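Local atomic coordinates of foldase protein PrsA (Bacillus subtilis, PDB entry 4WO7), a protein that helps secreted proteins fold outside the membrane after translocation and catalyses cis-trans isomerisation of peptidyl-prolyl bonds, an activity its function in vivo does not require. Residues A[33-38]-A[254-258]; A[41-46]-A[238-242]; A[133-137]-A[190-194]. One frame throughout, in Å; residues are numbered along the deposited sequence.

Contact 1. Residues A[33-38]-A[254-258]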
loop_
_atom_site.group_PDB
_atom_site.type_symbol
_atom_site.label_atom_id
_atom_site.label_comp_id
_atom_site.label_asym_id
_atom_site.label_seq_id
_atom_site.Cartn_x
_atom_site.Cartn_y
_atom_site.Cartn_z
ATOM N N GLY A 33 1.412 -1.618 -18.588
ATOM C CA GLY A 33 1.796 -2.514 -19.665
ATOM C C GLY A 33 2.635 -3.692 -19.209
ATOM O O GLY A 33 2.361 -4.832 -19.583
ATOM N N ALA A 34 3.642 -3.430 -18.383
ATOM C CA ALA A 34 4.546 -4.487 -17.941
ATOM C C ALA A 34 3.824 -5.530 -17.084
ATOM O O ALA A 34 3.984 -6.741 -17.296
ATOM C CB ALA A 34 5.721 -3.892 -17.165
ATOM N N SER A 35 3.025 -5.071 -16.125
ATOM C CA SER A 35 2.378 -5.993 -15.203
ATOM C C SER A 35 1.324 -6.824 -15.924
ATOM O O SER A 35 1.202 -8.022 -15.675
ATOM C CB SER A 35 1.751 -5.245 -14.026
ATOM O OG SER A 35 0.955 -4.162 -14.471
ATOM N N VAL A 36 0.569 -6.205 -16.826
ATOM C CA VAL A 36 -0.495 -6.943 -17.492
ATOM C C VAL A 36 0.098 -7.886 -18.537
ATOM O O VAL A 36 -0.381 -9.004 -18.694
ATOM C CB VAL A 36 -1.529 -6.016 -18.174
ATOM C CG1 VAL A 36 -2.607 -6.855 -18.866
ATOM C CG2 VAL A 36 -2.204 -5.116 -17.153
ATOM N N LEU A 37 1.153 -7.461 -19.230
ATOM C CA LEU A 37 1.849 -8.359 -20.150
ATOM C C LEU A 37 2.380 -9.566 -19.396
ATOM O O LEU A 37 2.387 -10.681 -19.915
ATOM C CB LEU A 37 3.003 -7.649 -20.870
ATOM C CG LEU A 37 3.817 -8.558 -21.805
ATOM C CD1 LEU A 37 2.941 -9.152 -22.901
ATOM C CD2 LEU A 37 4.987 -7.802 -22.420
ATOM N N THR A 38 2.830 -9.330 -18.170
ATOM C CA THR A 38 3.377 -10.393 -17.334
ATOM C C THR A 38 2.302 -11.427 -17.010
ATOM O O THR A 38 2.526 -12.638 -17.119
ATOM C CB THR A 38 3.973 -9.821 -16.023
ATOM O OG1 THR A 38 5.068 -8.942 -16.333
ATOM C CG2 THR A 38 4.472 -10.934 -15.101
ATOM N N LEU A 254 8.266 -2.416 -24.112
ATOM C CA LEU A 254 8.066 -3.353 -23.015
ATOM C C LEU A 254 9.082 -4.479 -23.021
ATOM O O LEU A 254 8.934 -5.452 -22.275
ATOM C CB LEU A 254 6.670 -3.966 -23.075
ATOM C CG LEU A 254 5.489 -3.016 -22.950
ATOM C CD1 LEU A 254 4.238 -3.755 -23.371
ATOM C CD2 LEU A 254 5.385 -2.501 -21.528
ATOM N N LYS A 255 10.105 -4.378 -23.863
ATOM C CA LYS A 255 11.128 -5.412 -23.860
ATOM C C LYS A 255 11.733 -5.436 -22.468
ATOM O O LYS A 255 11.540 -4.512 -21.679
ATOM C CB LYS A 255 12.213 -5.191 -24.916
ATOM C CG LYS A 255 11.799 -5.656 -26.296
ATOM C CD LYS A 255 12.865 -5.390 -27.337
ATOM C CE LYS A 255 12.440 -5.966 -28.674
ATOM N NZ LYS A 255 13.373 -5.628 -29.782
ATOM N N ASP A 256 12.450 -6.506 -22.172
ATOM C CA ASP A 256 13.087 -6.686 -20.876
ATOM C C ASP A 256 12.060 -6.858 -19.756
ATOM O O ASP A 256 12.403 -6.789 -18.572
ATOM C CB ASP A 256 13.986 -5.487 -20.563
ATOM C CG ASP A 256 14.910 -5.138 -21.713
ATOM O OD1 ASP A 256 15.810 -5.942 -22.026
ATOM O OD2 ASP A 256 14.720 -4.058 -22.315
ATOM N N THR A 257 10.799 -7.065 -20.128
ATOM C CA THR A 257 9.751 -7.282 -19.145
ATOM C C THR A 257 10.017 -8.625 -18.479
ATOM O O THR A 257 9.876 -8.760 -17.265
ATOM C CB THR A 257 8.345 -7.237 -19.784
ATOM O OG1 THR A 257 8.081 -5.902 -20.236
ATOM C CG2 THR A 257 7.268 -7.633 -18.781
ATOM N N PHE A 258 10.398 -9.608 -19.298
ATOM C CA PHE A 258 10.741 -10.959 -18.847
ATOM C C PHE A 258 12.213 -11.283 -18.925
ATOM O O PHE A 258 12.621 -12.367 -18.518
ATOM C CB PHE A 258 10.043 -12.008 -19.699
ATOM C CG PHE A 258 8.568 -11.952 -19.646
ATOM C CD1 PHE A 258 7.882 -12.555 -18.609
ATOM C CD2 PHE A 258 7.860 -11.302 -20.637
ATOM C CE1 PHE A 258 6.511 -12.510 -18.560
ATOM C CE2 PHE A 258 6.491 -11.253 -20.598
ATOM C CZ PHE A 258 5.814 -11.859 -19.558
#
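L37 and F258 meet because their first torsions swing them in different ways: CG of L37 lies trans to its backbone nitrogen (chi1 177°), while chi1 -62° sets the F258 ring trans to its carbonyl carbon, and its far end points to helix 21-49. The two side chains slant across each other, with L37 CG 4.0 Å from F258 CE2. The far end of the ring rests against the helix backbone. F258 CZ is 3.6 Å from L37 O, which lies at the ring edge, near its plane, and CZ also lies 3.6 Å from T38 CA. T257 meets T38 and A34 with its methyl: CG2 stands 3.5 Å from T38 OG1 and also faces A34 O. That hydroxyl is already engaged, since T38 OG1 donates to A34 O over 2.6 Å, one turn back. The carbonyl also accepts from T38 N, which arrives at its opposite face, so two donors of one residue grip a single acceptor. At the other end of the loop, L254 CD2 lies 3.7 Å from A34 N, over the peptide joining G33 to A34, and L254 CD1 approaches L37 CD2 at 4.2 Å. Cohesion is thus mainly apolar. The patch also borders the second subunit, where I11 of the neighbouring copy packs on L254 and its A12 on L37. The arrangement is a C-terminal tail whose type II beta turn, L254 to T257, and the following F258 pack on the long N-terminal helix at the dimer interface.

Contact 2. Residues A[41-46]-A[238-242]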
loop_
_atom_site.group_PDB
_atom_site.type_symbol
_atom_site.label_atom_id
_atom_site.label_comp_id
_atom_site.label_asym_id
_atom_site.label_seq_id
_atom_site.Cartn_x
_atom_site.Cartn_y
_atom_site.Cartn_z
ATOM N N VAL A 41 1.090 -13.438 -20.258
ATOM C CA VAL A 41 2.074 -14.409 -20.690
ATOM C C VAL A 41 2.141 -15.585 -19.712
ATOM O O VAL A 41 2.179 -16.746 -20.127
ATOM C CB VAL A 41 3.441 -13.723 -20.858
ATOM C CG1 VAL A 41 4.567 -14.726 -20.964
ATOM C CG2 VAL A 41 3.410 -12.805 -22.074
ATOM N N GLN A 42 2.164 -15.287 -18.418
ATOM C CA GLN A 42 2.208 -16.343 -17.409
ATOM C C GLN A 42 0.968 -17.246 -17.412
ATOM O O GLN A 42 1.078 -18.465 -17.272
ATOM C CB GLN A 42 2.384 -15.745 -16.014
ATOM C CG GLN A 42 3.782 -15.226 -15.743
ATOM C CD GLN A 42 3.938 -14.638 -14.357
ATOM O OE1 GLN A 42 3.012 -14.683 -13.541
ATOM N NE2 GLN A 42 5.116 -14.082 -14.080
ATOM N N GLU A 43 -0.211 -16.661 -17.583
ATOM C CA GLU A 43 -1.421 -17.474 -17.594
ATOM C C GLU A 43 -1.522 -18.311 -18.862
ATOM O O GLU A 43 -2.165 -19.356 -18.860
ATOM C CB GLU A 43 -2.672 -16.611 -17.412
ATOM C CG GLU A 43 -3.110 -15.795 -18.614
ATOM C CD GLU A 43 -4.218 -14.810 -18.257
ATOM O OE1 GLU A 43 -4.522 -14.658 -17.053
ATOM O OE2 GLU A 43 -4.787 -14.186 -19.177
ATOM N N LYS A 44 -0.883 -17.864 -19.939
ATOM C CA LYS A 44 -0.823 -18.672 -21.155
ATOM C C LYS A 44 0.129 -19.841 -20.999
ATOM O O LYS A 44 -0.216 -20.984 -21.301
ATOM C CB LYS A 44 -0.368 -17.850 -22.355
ATOM C CG LYS A 44 -1.456 -17.112 -23.077
ATOM C CD LYS A 44 -0.925 -16.609 -24.405
ATOM C CE LYS A 44 -2.031 -16.026 -25.245
ATOM N NZ LYS A 44 -2.575 -14.791 -24.628
ATOM N N VAL A 45 1.334 -19.545 -20.531
ATOM C CA VAL A 45 2.362 -20.564 -20.405
ATOM C C VAL A 45 1.927 -21.588 -19.372
ATOM O O VAL A 45 1.977 -22.790 -19.630
ATOM C CB VAL A 45 3.733 -19.942 -20.053
ATOM C CG1 VAL A 45 4.736 -20.998 -19.596
ATOM C CG2 VAL A 45 4.271 -19.174 -21.258
ATOM N N LEU A 46 1.488 -21.119 -18.209
ATOM C CA LEU A 46 1.076 -22.034 -17.145
ATOM C C LEU A 46 -0.175 -22.850 -17.502
ATOM O O LEU A 46 -0.280 -24.015 -17.122
ATOM C CB LEU A 46 0.839 -21.272 -15.841
ATOM C CG LEU A 46 2.091 -20.599 -15.270
ATOM C CD1 LEU A 46 1.776 -19.869 -13.979
ATOM C CD2 LEU A 46 3.225 -21.593 -15.067
ATOM N N VAL A 238 7.451 -19.031 -10.386
ATOM C CA VAL A 238 6.829 -18.896 -11.699
ATOM C C VAL A 238 7.858 -18.446 -12.733
ATOM O O VAL A 238 7.828 -18.886 -13.880
ATOM C CB VAL A 238 5.648 -17.899 -11.658
ATOM C CG1 VAL A 238 5.120 -17.605 -13.066
ATOM C CG2 VAL A 238 4.524 -18.463 -10.809
ATOM N N GLN A 239 8.774 -17.577 -12.316
ATOM C CA GLN A 239 9.760 -17.014 -13.232
ATOM C C GLN A 239 10.726 -18.078 -13.749
ATOM O O GLN A 239 11.284 -17.944 -14.841
ATOM C CB GLN A 239 10.535 -15.884 -12.545
ATOM C CG GLN A 239 11.233 -14.931 -13.492
ATOM C CD GLN A 239 10.286 -14.261 -14.467
ATOM O OE1 GLN A 239 9.071 -14.244 -14.260
ATOM N NE2 GLN A 239 10.839 -13.702 -15.537
ATOM N N LYS A 240 10.938 -19.130 -12.965
ATOM C CA LYS A 240 11.741 -20.255 -13.432
ATOM C C LYS A 240 11.080 -20.949 -14.610
ATOM O O LYS A 240 11.750 -21.408 -15.537
ATOM C CB LYS A 240 11.958 -21.272 -12.326
ATOM C CG LYS A 240 12.905 -20.843 -11.252
ATOM C CD LYS A 240 13.126 -22.010 -10.330
ATOM C CE LYS A 240 14.099 -21.705 -9.227
ATOM N NZ LYS A 240 14.244 -22.923 -8.398
ATOM N N VAL A 241 9.757 -21.031 -14.559
ATOM C CA VAL A 241 9.003 -21.683 -15.612
ATOM C C VAL A 241 9.065 -20.809 -16.851
ATOM O O VAL A 241 9.174 -21.311 -17.969
ATOM C CB VAL A 241 7.529 -21.916 -15.214
ATOM C CG1 VAL A 241 6.790 -22.645 -16.320
ATOM C CG2 VAL A 241 7.436 -22.711 -13.925
HETATM N N MSE A 242 9.017 -19.496 -16.640
HETATM C CA MSE A 242 8.971 -18.544 -17.739
HETATM C C MSE A 242 10.284 -18.496 -18.523
HETATM O O MSE A 242 10.270 -18.304 -19.738
HETATM C CB MSE A 242 8.621 -17.148 -17.213
HETATM C CG MSE A 242 7.209 -17.020 -16.636
HETATM SE SE MSE A 242 5.804 -17.649 -17.843
HETATM C CE MSE A 242 6.465 -16.815 -19.468
#
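V45 and L46 meet V241 and M242 where helix 41-46 and helix 238-242 cross at 73°, their axes 10.5 Å apart, a steep helix-helix packing that joins the long N-terminal helix to a helix from the C-terminal part of the chain. The apolar contacts dominate. L46 divides its two methyls, CD2 lying 3.9 Å from V241 CG1 and CD1 4.1 Å from V238 CG1. Helix 81-101 closes over the same leucine through L93 and A97, making this a three-helix junction. A second group gathers around Q42, whose extended side chain runs at about a right angle across V238, with its CD 3.4 Å from V238 CG1. The methyl thus meets the amide group, while the polar atoms bond elsewhere: OE1 to Y90 OH and NE2 to Q235 OE1, which together probably fix how the amide is turned. The last group is the selenium contacts. M242, a selenomethionine, bends at chi2 (-52°), which places its selenium against the other helix. M242 SE comes 3.8 Å from Q42 CG and 3.8 Å from V45 CB.

Contact 3. Residues A[133-137]-A[190-194]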
loop_
_atom_site.group_PDB
_atom_site.type_symbol
_atom_site.label_atom_id
_atom_site.label_comp_id
_atom_site.label_asym_id
_atom_site.label_seq_id
_atom_site.Cartn_x
_atom_site.Cartn_y
_atom_site.Cartn_z
ATOM N N ALA A 133 -22.132 -17.277 24.765
ATOM C CA ALA A 133 -21.033 -18.215 24.920
ATOM C C ALA A 133 -21.523 -19.508 25.572
ATOM O O ALA A 133 -21.097 -20.600 25.195
ATOM C CB ALA A 133 -19.919 -17.584 25.734
ATOM N N GLU A 134 -22.428 -19.381 26.540
ATOM C CA GLU A 134 -22.955 -20.545 27.245
ATOM C C GLU A 134 -23.911 -21.317 26.340
ATOM O O GLU A 134 -24.097 -22.522 26.505
ATOM C CB GLU A 134 -23.660 -20.129 28.536
ATOM C CG GLU A 134 -22.704 -19.605 29.599
ATOM C CD GLU A 134 -23.407 -19.080 30.836
ATOM O OE1 GLU A 134 -23.080 -19.566 31.943
ATOM O OE2 GLU A 134 -24.248 -18.162 30.708
ATOM N N GLU A 135 -24.510 -20.615 25.382
ATOM C CA GLU A 135 -25.319 -21.255 24.351
ATOM C C GLU A 135 -24.438 -22.164 23.509
ATOM O O GLU A 135 -24.792 -23.306 23.216
ATOM C CB GLU A 135 -25.979 -20.202 23.457
ATOM C CG GLU A 135 -26.802 -20.773 22.309
ATOM C CD GLU A 135 -27.454 -19.691 21.462
ATOM O OE1 GLU A 135 -27.043 -18.516 21.581
ATOM O OE2 GLU A 135 -28.373 -20.014 20.679
ATOM N N VAL A 136 -23.276 -21.638 23.143
ATOM C CA VAL A 136 -22.301 -22.367 22.348
ATOM C C VAL A 136 -21.631 -23.452 23.179
ATOM O O VAL A 136 -21.328 -24.531 22.672
ATOM C CB VAL A 136 -21.233 -21.414 21.771
ATOM C CG1 VAL A 136 -20.121 -22.180 21.063
ATOM C CG2 VAL A 136 -21.881 -20.405 20.842
ATOM N N GLU A 137 -21.403 -23.161 24.456
ATOM C CA GLU A 137 -20.807 -24.139 25.355
ATOM C C GLU A 137 -21.724 -25.358 25.440
ATOM O O GLU A 137 -21.255 -26.498 25.486
ATOM C CB GLU A 137 -20.567 -23.535 26.740
ATOM C CG GLU A 137 -19.633 -24.362 27.609
ATOM C CD GLU A 137 -18.207 -24.360 27.089
ATOM O OE1 GLU A 137 -17.687 -23.267 26.778
ATOM O OE2 GLU A 137 -17.607 -25.451 26.986
ATOM N N VAL A 190 -11.080 -27.863 26.029
ATOM C CA VAL A 190 -11.793 -26.650 25.663
ATOM C C VAL A 190 -12.129 -25.870 26.928
ATOM O O VAL A 190 -12.483 -26.449 27.954
ATOM C CB VAL A 190 -13.083 -26.953 24.869
ATOM C CG1 VAL A 190 -13.972 -27.920 25.632
ATOM C CG2 VAL A 190 -13.824 -25.657 24.521
ATOM N N SER A 191 -11.997 -24.551 26.847
ATOM C CA SER A 191 -12.112 -23.693 28.016
ATOM C C SER A 191 -13.553 -23.325 28.308
ATOM O O SER A 191 -14.461 -23.682 27.560
ATOM C CB SER A 191 -11.317 -22.406 27.809
ATOM O OG SER A 191 -11.914 -21.620 26.789
ATOM N N ASP A 192 -13.744 -22.612 29.412
ATOM C CA ASP A 192 -15.024 -21.999 29.727
ATOM C C ASP A 192 -14.941 -20.577 29.189
ATOM O O ASP A 192 -13.848 -20.121 28.849
ATOM C CB ASP A 192 -15.296 -22.023 31.232
ATOM C CG ASP A 192 -15.529 -23.428 31.761
ATOM O OD1 ASP A 192 -16.144 -24.243 31.041
ATOM O OD2 ASP A 192 -15.100 -23.717 32.898
ATOM N N PRO A 193 -16.081 -19.875 29.088
ATOM C CA PRO A 193 -16.063 -18.531 28.493
ATOM C C PRO A 193 -14.993 -17.616 29.103
ATOM O O PRO A 193 -14.926 -17.463 30.324
ATOM C CB PRO A 193 -17.473 -18.008 28.784
ATOM C CG PRO A 193 -18.313 -19.238 28.824
ATOM C CD PRO A 193 -17.449 -20.310 29.426
ATOM N N VAL A 194 -14.169 -17.023 28.241
ATOM C CA VAL A 194 -13.079 -16.146 28.667
ATOM C C VAL A 194 -13.351 -14.710 28.240
ATOM O O VAL A 194 -13.296 -14.385 27.055
ATOM C CB VAL A 194 -11.716 -16.605 28.080
ATOM C CG1 VAL A 194 -10.604 -15.607 28.393
ATOM C CG2 VAL A 194 -11.348 -17.996 28.575
#
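A small, partly buried contact, built from one apolar touch and one carboxylate, sets A133 and E137 of helix 130-142 against P193 and S191 in the loop that leads into strand 194-195, within the parvulin-type PPIase domain. The helix itself lies on the antiparallel sheet, with A133 on V127 and V136 on I125 of strand 119-127. The apolar part is simple: the A133 methyl, CB, rests 3.9 Å from P193 CG and equally close to its CB, while Y200 of strand 200-207 also packs on the proline. One helical turn further on, E137 carries the larger share. Its CG extends away from the backbone nitrogen (chi1 -165°), and a bend at chi2 (68°) then turns the carboxylate toward the loop, where OE1 stands 4.0 Å from P193 CD. The same oxygen lies 3.3 Å from S191 O, but both are acceptors and do not bond. The loop is held by a bond of its own and by others to strand 200-207. S191 OG donates to D192 O over 3.2 Å, from above the carbonyl plane, and also bonds I203 N, while the backbones of S191 and V194 pair with I203 and H201 of that strand. A further negative group is close, D192 OD1 being 4.5 Å from E137 OE2. Two carboxylates and a carbonyl oxygen therefore gather at this border, which would probably raise the proton affinity of E137, and attraction across this contact probably comes mainly from the proline packing.

Contacts 1 and 2 both use helix 21-49, with centres about 12 Å apart, and they meet where F258 packs on V41; both also touch the second subunit. Contact 2 is the core member, a helix crossing of mostly buried aliphatic groups around an amide with partners elsewhere. Contact 1 is only partly buried, pairing the same helix with an irregular tail, and there aromatic and backbone contacts join the aliphatic ones. Contact 3 stands apart in the PPIase domain, about 45 Å from contact 1 and 40 Å from contact 2 between nearest atoms. It is smaller, touches no other subunit, mixes proline packing with acidic groups, and like contact 1 is only partly buried.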